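Local coordinates for protein glycine betaine/carnitine/choline ABC transporter (Staphylococcus aureus subsp. aureus Mu50, PDB 3O66) that probably binds glycine betaine, carnitine, choline or a related quaternary ammonium compound as the substrate-binding protein of an ABC importer, at residues S51-H55 against S66-Y70; G77-E81 against G97-F102; E131-D135 against E165-D169. One frame throughout, in Å; residues are numbered along the deposited sequence.

Contact 1 (S51-H55 against S66-Y70); sequences STIQH and SGVRY
Ser51, in the first turn of helix 51-60, meets the strand through a water and through the aliphatic part of Arg69. Its OG takes a hydrogen bond from Gln54 NE2 within the helix and shares water 1 with the backbone N of Tyr70, that water lying 2.7 Å from Tyr70 N and accepting from it. Gln54 supplies the direct link. Its NE2 donates to the carbonyl O of Val68 at 3.0 Å, with an N-H...O angle of 160° and the donor nearly in line with the C=O bond. The carbonyl and Ser51 OG both lie close to the amide plane, and together they fix the rotation of the amide. OE1 accepts from water 2, which in turn accepts from Val68 N, and it also bonds to Thr14 OG1. Alongside, Arg69 runs past Gln54 in the opposite direction, its CD 3.4 Å from Gln54 NE2. Bends at chi2 and chi3 bring the guanidinium against the first helical turn, with Ser51 O and His55 N over one face. NH1 donates to Ser66 OG at 3.1 Å, nearly in the guanidinium plane; Ser66 OG also bonds to Thr14 OG1, and Arg69 NE pairs with Asp74. Arg69 NH2 reaches His55 ND1 obliquely at 3.5 Å, the two planes 73° apart, and water 3 bridges ND1 and Arg69 NH1. The axis of segment 51-55 passes 9.8 Å from that of strand 68-70; the helix packs beside the mixed sheet in which strand 65-70 runs between 12-16 and 222-227, and Val68 touches helix 19-35.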
ATOM      1  N   SER A  51      10.256   3.655  -3.906  1.00 29.26           N
ATOM      2  CA  SER A  51      10.091   4.792  -3.026  1.00 28.93           C
ATOM      3  C   SER A  51      11.419   5.511  -2.704  1.00 28.42           C
ATOM      4  O   SER A  51      11.405   6.676  -2.297  1.00 27.05           O
ATOM      5  CB  SER A  51       9.294   4.423  -1.771  1.00 28.28           C
ATOM      6  OG  SER A  51       7.927   4.175  -2.115  1.00 31.78           O
ATOM      7  N   THR A  52      12.562   4.841  -2.893  1.00 28.86           N
ATOM      8  CA  THR A  52      13.827   5.572  -2.886  1.00 28.66           C
ATOM      9  C   THR A  52      13.833   6.642  -3.997  1.00 27.85           C
ATOM     10  O   THR A  52      14.257   7.793  -3.778  1.00 27.82           O
ATOM     11  CB  THR A  52      15.046   4.635  -2.979  1.00 29.88           C
ATOM     12  OG1 THR A  52      15.031   3.758  -1.850  1.00 30.38           O
ATOM     13  CG2 THR A  52      16.357   5.420  -2.975  1.00 31.83           C
ATOM     14  N   ILE A  53      13.351   6.274  -5.177  1.00 26.97           N
ATOM     15  CA  ILE A  53      13.304   7.229  -6.291  1.00 27.00           C
ATOM     16  C   ILE A  53      12.291   8.345  -5.967  1.00 25.24           C
ATOM     17  O   ILE A  53      12.549   9.522  -6.245  1.00 24.98           O
ATOM     18  CB  ILE A  53      12.997   6.539  -7.682  1.00 27.63           C
ATOM     19  CG1 ILE A  53      13.888   5.293  -7.917  1.00 30.89           C
ATOM     20  CG2 ILE A  53      13.075   7.526  -8.856  1.00 27.90           C
ATOM     21  CD1 ILE A  53      15.366   5.498  -7.936  1.00 31.84           C
ATOM     22  N   GLN A  54      11.156   7.985  -5.359  1.00 24.07           N
ATOM     23  CA  GLN A  54      10.169   8.995  -4.971  1.00 22.72           C
ATOM     24  C   GLN A  54      10.792   9.961  -3.995  1.00 23.20           C
ATOM     25  O   GLN A  54      10.618  11.159  -4.146  1.00 22.84           O
ATOM     26  CB  GLN A  54       8.932   8.373  -4.313  1.00 22.47           C
ATOM     27  CG  GLN A  54       8.125   7.460  -5.222  1.00 21.16           C
ATOM     28  CD  GLN A  54       6.701   7.343  -4.717  1.00 23.15           C
ATOM     29  OE1 GLN A  54       5.835   8.141  -5.083  1.00 23.46           O
ATOM     30  NE2 GLN A  54       6.457   6.349  -3.872  1.00 20.09           N
ATOM     31  N   HIS A  55      11.483   9.413  -2.977  1.00 23.74           N
ATOM     32  CA  HIS A  55      12.086  10.196  -1.905  1.00 24.16           C
ATOM     33  C   HIS A  55      13.115  11.177  -2.453  1.00 25.66           C
ATOM     34  O   HIS A  55      13.112  12.369  -2.095  1.00 26.74           O
ATOM     35  CB  HIS A  55      12.758   9.272  -0.888  1.00 25.21           C
ATOM     36  CG  HIS A  55      13.470  10.002   0.212  1.00 26.26           C
ATOM     37  ND1 HIS A  55      12.803  10.785   1.137  1.00 25.89           N
ATOM     38  CD2 HIS A  55      14.782  10.066   0.536  1.00 26.78           C
ATOM     39  CE1 HIS A  55      13.680  11.302   1.982  1.00 26.38           C
ATOM     40  NE2 HIS A  55      14.888  10.885   1.637  1.00 26.84           N
ATOM     41  N   SER A  66       4.454  13.101  -2.906  1.00 22.76           N
ATOM     42  CA  SER A  66       4.397  11.689  -3.293  1.00 22.80           C
ATOM     43  C   SER A  66       2.951  11.220  -3.115  1.00 22.29           C
ATOM     44  O   SER A  66       2.386  11.369  -2.026  1.00 21.93           O
ATOM     45  CB  SER A  66       5.324  10.846  -2.419  1.00 22.93           C
ATOM     46  OG  SER A  66       6.699  11.124  -2.700  1.00 25.04           O
ATOM     47  N   GLY A  67       2.358  10.631  -4.159  1.00 21.58           N
ATOM     48  CA  GLY A  67       0.950  10.212  -4.076  1.00 23.15           C
ATOM     49  C   GLY A  67       0.765   9.184  -2.966  1.00 22.91           C
ATOM     50  O   GLY A  67      -0.164   9.288  -2.144  1.00 23.19           O
ATOM     51  N   VAL A  68       1.666   8.204  -2.915  1.00 21.92           N
ATOM     52  CA  VAL A  68       1.567   7.138  -1.917  1.00 21.41           C
ATOM     53  C   VAL A  68       2.961   6.700  -1.477  1.00 20.60           C
ATOM     54  O   VAL A  68       3.863   6.503  -2.302  1.00 20.31           O
ATOM     55  CB  VAL A  68       0.673   5.924  -2.398  1.00 21.70           C
ATOM     56  CG1 VAL A  68       1.309   5.210  -3.541  1.00 22.16           C
ATOM     57  CG2 VAL A  68       0.380   4.964  -1.243  1.00 23.29           C
ATOM     58  N   ARG A  69       3.119   6.643  -0.157  1.00 19.59           N
ATOM     59  CA  ARG A  69       4.298   6.168   0.492  1.00 19.61           C
ATOM     60  C   ARG A  69       3.830   5.218   1.562  1.00 19.97           C
ATOM     61  O   ARG A  69       2.725   5.367   2.079  1.00 19.81           O
ATOM     62  CB  ARG A  69       5.068   7.385   1.091  1.00 18.67           C
ATOM     63  CG  ARG A  69       5.559   8.382  -0.028  1.00 20.75           C
ATOM     64  CD  ARG A  69       6.795   7.858  -0.819  1.00 21.60           C
ATOM     65  NE  ARG A  69       8.009   7.911   0.020  1.00 22.31           N
ATOM     66  CZ  ARG A  69       8.775   8.997   0.205  1.00 22.11           C
ATOM     67  NH1 ARG A  69       8.517  10.141  -0.423  1.00 21.00           N
ATOM     68  NH2 ARG A  69       9.828   8.941   1.020  1.00 21.88           N
ATOM     69  N   TYR A  70       4.664   4.246   1.918  1.00 21.10           N
ATOM     70  CA  TYR A  70       4.254   3.263   2.905  1.00 21.83           C
ATOM     71  C   TYR A  70       5.132   3.397   4.125  1.00 22.08           C
ATOM     72  O   TYR A  70       6.350   3.384   3.969  1.00 22.84           O
ATOM     73  CB  TYR A  70       4.352   1.873   2.306  1.00 21.47           C
ATOM     74  CG  TYR A  70       3.622   1.830   0.990  1.00 20.80           C
ATOM     75  CD1 TYR A  70       2.265   1.528   0.948  1.00 21.00           C
ATOM     76  CD2 TYR A  70       4.289   2.115  -0.210  1.00 21.59           C
ATOM     77  CE1 TYR A  70       1.584   1.498  -0.240  1.00 20.11           C
ATOM     78  CE2 TYR A  70       3.611   2.090  -1.440  1.00 22.26           C
ATOM     79  CZ  TYR A  70       2.248   1.780  -1.436  1.00 22.74           C
ATOM     80  OH  TYR A  70       1.538   1.749  -2.609  1.00 23.60           O
TER
HETATM   81  O   HOH W   1       7.103   4.188   0.690  1.00 20.44           O
HETATM   82  O   HOH W   2       3.144   7.728  -5.450  1.00 21.07           O
HETATM   83  O   HOH W   3      10.396  12.034   0.588  1.00 27.36           O

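Contact 2 (G77-E81 against G97-F102)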
ATOM      1  N   GLY A  77      13.886   2.770   5.370  1.00 30.92           N
ATOM      2  CA  GLY A  77      14.579   3.216   4.180  1.00 30.83           C
ATOM      3  C   GLY A  77      15.061   4.639   4.394  1.00 31.16           C
ATOM      4  O   GLY A  77      16.112   4.856   4.992  1.00 31.74           O
ATOM      5  N   ALA A  78      14.276   5.608   3.932  1.00 30.24           N
ATOM      6  CA  ALA A  78      14.690   7.004   3.962  1.00 30.38           C
ATOM      7  C   ALA A  78      15.115   7.476   5.364  1.00 30.89           C
ATOM      8  O   ALA A  78      16.140   8.153   5.512  1.00 31.60           O
ATOM      9  CB  ALA A  78      13.568   7.880   3.408  1.00 29.62           C
ATOM     10  N   LEU A  79      14.353   7.096   6.394  1.00 29.98           N
ATOM     11  CA  LEU A  79      14.653   7.542   7.754  1.00 31.06           C
ATOM     12  C   LEU A  79      15.802   6.778   8.406  1.00 32.90           C
ATOM     13  O   LEU A  79      16.361   7.245   9.398  1.00 34.24           O
ATOM     14  CB  LEU A  79      13.408   7.487   8.634  1.00 29.93           C
ATOM     15  CG  LEU A  79      12.334   8.509   8.273  1.00 27.99           C
ATOM     16  CD1 LEU A  79      11.152   8.374   9.220  1.00 26.47           C
ATOM     17  CD2 LEU A  79      12.947   9.949   8.334  1.00 29.01           C
ATOM     18  N   LYS A  80      16.158   5.617   7.856  0.50 33.40           N
ATOM     19  CA  LYS A  80      17.293   4.815   8.358  0.50 35.03           C
ATOM     20  C   LYS A  80      17.107   4.345   9.805  0.50 35.65           C
ATOM     21  O   LYS A  80      18.098   4.194  10.535  0.50 36.95           O
ATOM     22  CB  LYS A  80      18.613   5.614   8.274  0.50 36.27           C
ATOM     23  CG  LYS A  80      19.270   5.732   6.896  0.50 37.98           C
ATOM     24  CD  LYS A  80      20.298   6.867   6.901  0.50 40.38           C
ATOM     25  CE  LYS A  80      21.659   6.449   6.328  0.50 43.48           C
ATOM     26  NZ  LYS A  80      21.845   6.814   4.893  0.50 43.68           N
ATOM     27  N   GLU A  81      15.861   4.122  10.227  1.00 34.93           N
ATOM     28  CA  GLU A  81      15.571   3.771  11.626  1.00 35.97           C
ATOM     29  C   GLU A  81      15.269   2.278  11.736  1.00 36.14           C
ATOM     30  O   GLU A  81      15.110   1.596  10.731  1.00 35.42           O
ATOM     31  CB  GLU A  81      14.392   4.594  12.189  1.00 35.69           C
ATOM     32  CG  GLU A  81      14.589   6.127  12.212  1.00 37.50           C
ATOM     33  CD  GLU A  81      15.602   6.620  13.267  1.00 41.90           C
ATOM     34  OE1 GLU A  81      16.158   5.797  14.031  1.00 44.27           O
ATOM     35  OE2 GLU A  81      15.838   7.844  13.339  1.00 42.53           O
ATOM     36  N   GLY A  97       9.952  11.749  12.110  1.00 25.65           N
ATOM     37  CA  GLY A  97      11.149  11.651  11.284  1.00 25.45           C
ATOM     38  C   GLY A  97      11.085  12.470  10.000  1.00 24.96           C
ATOM     39  O   GLY A  97      12.034  13.188   9.679  1.00 25.81           O
ATOM     40  N   PHE A  98       9.979  12.376   9.258  1.00 23.81           N
ATOM     41  CA  PHE A  98       9.838  13.178   8.023  1.00 23.51           C
ATOM     42  C   PHE A  98       9.860  14.683   8.288  1.00 23.91           C
ATOM     43  O   PHE A  98      10.445  15.449   7.536  1.00 22.78           O
ATOM     44  CB  PHE A  98       8.602  12.762   7.228  1.00 22.02           C
ATOM     45  CG  PHE A  98       8.893  11.653   6.238  1.00 23.11           C
ATOM     46  CD1 PHE A  98       9.304  10.403   6.682  1.00 25.42           C
ATOM     47  CD2 PHE A  98       8.768  11.874   4.879  1.00 25.82           C
ATOM     48  CE1 PHE A  98       9.605   9.375   5.788  1.00 26.07           C
ATOM     49  CE2 PHE A  98       9.037  10.870   3.969  1.00 26.03           C
ATOM     50  CZ  PHE A  98       9.480   9.607   4.425  1.00 28.59           C
ATOM     51  N   LYS A  99       9.237  15.088   9.381  1.00 24.80           N
ATOM     52  CA  LYS A  99       9.272  16.475   9.793  1.00 27.40           C
ATOM     53  C   LYS A  99      10.684  16.946  10.140  1.00 27.90           C
ATOM     54  O   LYS A  99      11.164  17.969   9.637  1.00 28.46           O
ATOM     55  CB  LYS A  99       8.354  16.629  11.015  1.00 29.04           C
ATOM     56  CG  LYS A  99       7.795  17.981  11.227  1.00 34.47           C
ATOM     57  CD  LYS A  99       7.181  18.103  12.659  1.00 40.94           C
ATOM     58  CE  LYS A  99       5.800  17.485  12.754  1.00 43.53           C
ATOM     59  NZ  LYS A  99       5.308  17.614  14.154  1.00 46.70           N
ATOM     60  N   LYS A 100      11.360  16.215  11.015  0.50 28.14           N
ATOM     61  CA  LYS A 100      12.643  16.691  11.529  0.50 29.17           C
ATOM     62  C   LYS A 100      13.826  16.476  10.582  0.50 29.14           C
ATOM     63  O   LYS A 100      14.719  17.310  10.527  0.50 29.52           O
ATOM     64  CB  LYS A 100      12.930  16.101  12.910  0.50 30.57           C
ATOM     65  CG  LYS A 100      12.457  16.970  14.079  0.50 31.72           C
ATOM     66  CD  LYS A 100      10.972  17.297  14.000  0.50 31.85           C
ATOM     67  CE  LYS A 100      10.403  17.784  15.351  0.50 33.49           C
ATOM     68  NZ  LYS A 100      10.426  19.268  15.565  0.50 33.45           N
ATOM     69  N   LYS A 101      13.822  15.377   9.831  1.00 28.06           N
ATOM     70  CA  LYS A 101      14.929  15.088   8.917  1.00 29.32           C
ATOM     71  C   LYS A 101      14.770  15.734   7.556  1.00 28.18           C
ATOM     72  O   LYS A 101      15.759  16.120   6.951  1.00 28.62           O
ATOM     73  CB  LYS A 101      15.127  13.577   8.751  1.00 28.79           C
ATOM     74  CG  LYS A 101      15.692  12.916   9.993  1.00 32.86           C
ATOM     75  CD  LYS A 101      16.251  11.518   9.674  1.00 36.38           C
ATOM     76  CE  LYS A 101      16.962  10.938  10.890  1.00 39.64           C
ATOM     77  NZ  LYS A 101      17.257   9.478  10.744  1.00 42.16           N
ATOM     78  N   PHE A 102      13.534  15.832   7.067  1.00 27.21           N
ATOM     79  CA  PHE A 102      13.298  16.213   5.670  1.00 27.13           C
ATOM     80  C   PHE A 102      12.349  17.390   5.472  1.00 27.18           C
ATOM     81  O   PHE A 102      12.036  17.736   4.310  1.00 27.15           O
ATOM     82  CB  PHE A 102      12.683  15.018   4.913  1.00 26.71           C
ATOM     83  CG  PHE A 102      13.452  13.728   5.047  1.00 28.36           C
ATOM     84  CD1 PHE A 102      14.816  13.680   4.778  1.00 29.03           C
ATOM     85  CD2 PHE A 102      12.783  12.549   5.380  1.00 28.43           C
ATOM     86  CE1 PHE A 102      15.528  12.468   4.879  1.00 31.76           C
ATOM     87  CE2 PHE A 102      13.458  11.347   5.467  1.00 28.65           C
ATOM     88  CZ  PHE A 102      14.843  11.302   5.219  1.00 29.99           C
TER
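The Phe102 ring receives the loop at its edge: Ala78 O lies near the ring plane, 3.4 Å from Phe102 CZ, while Lys101 CB covers one face over the centre. The Phe98 ring is likewise met at its edge, by Leu79 CD1 at 3.7 Å from Phe98 CD1, and has Phe102 CD2 over the centre of one face. The two rings thus pack on each other, and the branches of Leu79 divide between them. CD1 goes to Phe98, and CD2 approaches Phe102 obliquely, with CD2 only 3.2 Å from Phe102 CE2, a tight apolar contact. The leucine also reaches the helix backbone at Gly97, with CD1 3.9 Å from Gly97 CA and CD2 3.5 Å from Gly97 C. The polar link is made by Lys101 of the same helix. Extended beyond CG, it donates from NZ to Leu79 O at 2.8 Å; the donor is tilted 18° from the carbonyl plane, with a C=O...N angle of 148°. The same NZ forms a longer, weak salt bridge with Glu81 OE2 at 3.4 Å. Residues Gly77 to Lys80 make a type I beta turn, closed by Lys80 N to Gly77 O, which presents Ala78 and Leu79 to the helix. The turn follows helix 71-76 and packs on the C-terminal end of helix 87-102, with helix 51-60 alongside through His55 on Ala78 and Ile59 on Phe102.

Contact 3 (E131-D135 against E165-D169)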
ATOM      1  N   GLU A 131      -9.141 -17.022  10.072  1.00 31.20           N
ATOM      2  CA  GLU A 131      -9.208 -15.564  10.197  1.00 31.62           C
ATOM      3  C   GLU A 131      -7.818 -14.956  10.366  1.00 30.04           C
ATOM      4  O   GLU A 131      -7.520 -13.874   9.855  1.00 28.33           O
ATOM      5  CB  GLU A 131     -10.111 -15.172  11.379  1.00 34.26           C
ATOM      6  CG  GLU A 131     -11.591 -15.321  11.062  1.00 39.15           C
ATOM      7  CD  GLU A 131     -12.092 -14.277  10.052  1.00 43.79           C
ATOM      8  OE1 GLU A 131     -11.440 -13.214   9.883  1.00 45.48           O
ATOM      9  OE2 GLU A 131     -13.156 -14.512   9.431  1.00 47.14           O
ATOM     10  N   THR A 132      -6.970 -15.679  11.078  1.00 30.61           N
ATOM     11  CA  THR A 132      -5.625 -15.206  11.411  1.00 29.56           C
ATOM     12  C   THR A 132      -4.588 -16.164  10.864  1.00 28.65           C
ATOM     13  O   THR A 132      -4.893 -17.302  10.477  1.00 28.61           O
ATOM     14  CB  THR A 132      -5.406 -15.089  12.951  1.00 31.19           C
ATOM     15  OG1 THR A 132      -5.306 -16.403  13.527  1.00 29.47           O
ATOM     16  CG2 THR A 132      -6.533 -14.257  13.632  1.00 31.81           C
ATOM     17  N   VAL A 133      -3.349 -15.703  10.816  1.00 28.23           N
ATOM     18  CA  VAL A 133      -2.252 -16.548  10.358  1.00 27.15           C
ATOM     19  C   VAL A 133      -2.080 -17.726  11.324  1.00 28.49           C
ATOM     20  O   VAL A 133      -1.867 -18.872  10.893  1.00 26.93           O
ATOM     21  CB  VAL A 133      -0.957 -15.734  10.218  1.00 27.26           C
ATOM     22  CG1 VAL A 133       0.210 -16.648   9.928  1.00 26.91           C
ATOM     23  CG2 VAL A 133      -1.118 -14.672   9.100  1.00 26.18           C
ATOM     24  N   SER A 134      -2.216 -17.457  12.624  1.00 28.85           N
ATOM     25  CA  SER A 134      -2.183 -18.566  13.602  1.00 31.63           C
ATOM     26  C   SER A 134      -3.249 -19.667  13.332  1.00 31.06           C
ATOM     27  O   SER A 134      -3.015 -20.824  13.619  1.00 32.29           O
ATOM     28  CB  SER A 134      -2.264 -18.038  15.043  1.00 33.69           C
ATOM     29  OG  SER A 134      -1.083 -17.303  15.384  1.00 35.04           O
ATOM     30  N   ASP A 135      -4.409 -19.315  12.773  1.00 30.54           N
ATOM     31  CA  ASP A 135      -5.438 -20.327  12.452  1.00 30.30           C
ATOM     32  C   ASP A 135      -4.919 -21.421  11.504  1.00 29.97           C
ATOM     33  O   ASP A 135      -5.461 -22.533  11.449  1.00 30.62           O
ATOM     34  CB  ASP A 135      -6.689 -19.668  11.885  1.00 30.29           C
ATOM     35  CG  ASP A 135      -7.439 -18.853  12.911  1.00 31.97           C
ATOM     36  OD1 ASP A 135      -7.346 -19.149  14.121  1.00 34.17           O
ATOM     37  OD2 ASP A 135      -8.145 -17.906  12.509  1.00 32.06           O
ATOM     38  N   GLU A 165       8.829 -17.587  14.564  1.00 43.86           N
ATOM     39  CA  GLU A 165       7.777 -16.742  15.144  1.00 42.74           C
ATOM     40  C   GLU A 165       6.426 -17.442  15.296  1.00 41.06           C
ATOM     41  O   GLU A 165       5.862 -17.493  16.400  1.00 41.70           O
ATOM     42  CB  GLU A 165       7.594 -15.465  14.307  1.00 41.56           C
ATOM     43  CG  GLU A 165       6.581 -14.470  14.885  1.00 43.12           C
ATOM     44  CD  GLU A 165       7.129 -13.702  16.079  1.00 49.39           C
ATOM     45  OE1 GLU A 165       8.039 -12.863  15.879  1.00 51.60           O
ATOM     46  OE2 GLU A 165       6.653 -13.933  17.220  1.00 51.52           O
ATOM     47  N   TYR A 166       5.904 -17.976  14.191  1.00 38.26           N
ATOM     48  CA  TYR A 166       4.566 -18.539  14.208  1.00 36.62           C
ATOM     49  C   TYR A 166       4.486 -19.982  14.730  1.00 37.81           C
ATOM     50  O   TYR A 166       3.447 -20.395  15.230  1.00 37.60           O
ATOM     51  CB  TYR A 166       3.885 -18.350  12.856  1.00 34.56           C
ATOM     52  CG  TYR A 166       3.122 -17.035  12.774  1.00 32.22           C
ATOM     53  CD1 TYR A 166       1.835 -16.930  13.315  1.00 32.12           C
ATOM     54  CD2 TYR A 166       3.694 -15.900  12.198  1.00 32.04           C
ATOM     55  CE1 TYR A 166       1.119 -15.742  13.271  1.00 31.89           C
ATOM     56  CE2 TYR A 166       2.969 -14.663  12.134  1.00 31.78           C
ATOM     57  CZ  TYR A 166       1.690 -14.612  12.685  1.00 31.82           C
ATOM     58  OH  TYR A 166       0.936 -13.463  12.654  1.00 30.89           O
ATOM     59  N   GLY A 167       5.580 -20.732  14.643  1.00 38.93           N
ATOM     60  CA  GLY A 167       5.640 -22.058  15.272  1.00 40.93           C
ATOM     61  C   GLY A 167       5.044 -23.188  14.451  1.00 40.16           C
ATOM     62  O   GLY A 167       4.663 -24.227  14.998  1.00 41.68           O
ATOM     63  N   PHE A 168       4.968 -22.999  13.135  1.00 38.26           N
ATOM     64  CA  PHE A 168       4.522 -24.065  12.235  1.00 37.60           C
ATOM     65  C   PHE A 168       5.145 -23.939  10.835  1.00 37.00           C
ATOM     66  O   PHE A 168       5.754 -22.915  10.504  1.00 35.60           O
ATOM     67  CB  PHE A 168       2.988 -24.144  12.175  1.00 36.42           C
ATOM     68  CG  PHE A 168       2.317 -22.896  11.653  1.00 34.50           C
ATOM     69  CD1 PHE A 168       2.192 -22.677  10.277  1.00 32.90           C
ATOM     70  CD2 PHE A 168       1.781 -21.959  12.531  1.00 33.09           C
ATOM     71  CE1 PHE A 168       1.568 -21.531   9.789  1.00 32.25           C
ATOM     72  CE2 PHE A 168       1.133 -20.799  12.046  1.00 32.36           C
ATOM     73  CZ  PHE A 168       1.045 -20.580  10.682  1.00 30.63           C
ATOM     74  N   ASP A 169       5.027 -24.997  10.036  1.00 37.50           N
ATOM     75  CA  ASP A 169       5.521 -24.929   8.673  1.00 37.90           C
ATOM     76  C   ASP A 169       4.602 -25.630   7.684  1.00 36.41           C
ATOM     77  O   ASP A 169       3.610 -26.254   8.069  1.00 36.48           O
ATOM     78  CB  ASP A 169       7.013 -25.331   8.564  1.00 40.33           C
ATOM     79  CG  ASP A 169       7.248 -26.829   8.492  1.00 44.54           C
ATOM     80  OD1 ASP A 169       6.381 -27.626   8.903  1.00 46.31           O
ATOM     81  OD2 ASP A 169       8.354 -27.211   8.017  1.00 50.00           O
TER
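An ST motif, in which Thr132 OG1 accepts from the backbone N of Asp135, shapes the loop that sets Val133 and Ser134 against Tyr166 and Phe168 at the C-terminal end of helix 159-166, in the half of the periplasmic-binding-protein fold built on the sheet of strands 116-120, 144-148, 172-176, 192-196 and 208-209. Val133 CG1 sits over the centre of the Tyr166 ring in a CH-pi contact, 3.7 Å from the centroid and 14° off the ring normal. The valine and tyrosine side chains cross at about a right angle. With CG1 anti to the backbone N (chi1 172°), this branch also faces Phe168, whose CZ is 4.1 Å from Val133 CG1. Ser134 OG approaches the same tyrosine at its edge, near the ring plane and 3.4 Å from Tyr166 CE1, while its hydrogen bond goes to Asp213. The tyrosine hydroxyl is held at its far end by Asp212 and by Lys214 N, so the ring is fixed at its tip as well as covered on a face. The loop itself is braced by Asp135 OD2, which accepts from Glu131 N at 2.8 Å through its anti lone pair and from Thr132 N at 2.9 Å from above the carboxylate plane, so that two backbone donors grip one oxygen. On the other side of the contact the chain leaves the helix at Gly167 with positive phi. It then turns to Phe168, whose CZ approaches the carbonyl O of Val133 obliquely, at 3.4 Å.

Overall arrangement
Contacts 1 and 2 form one continuous region, their centres 13 Å apart. His55 CE1 of contact 1 lies 3.4 Å from Phe102 CZ of contact 2, as part of an edge-to-face ring pair, and Arg69 NH2 reaches 3.5 Å from Phe98 CZ. His55 and Arg69, which meet each other across contact 1, therefore also pack against the aromatic pair that receives the turn in contact 2. Contact 3 lies apart, 31 Å from contact 1 and 33 Å from contact 2 between centres, with nearest atoms about 18 and 17 Å away. It lies in the lobe built on the second five-stranded sheet. In this family ligand is expected between the two lobes; none of the contacts includes a ligand.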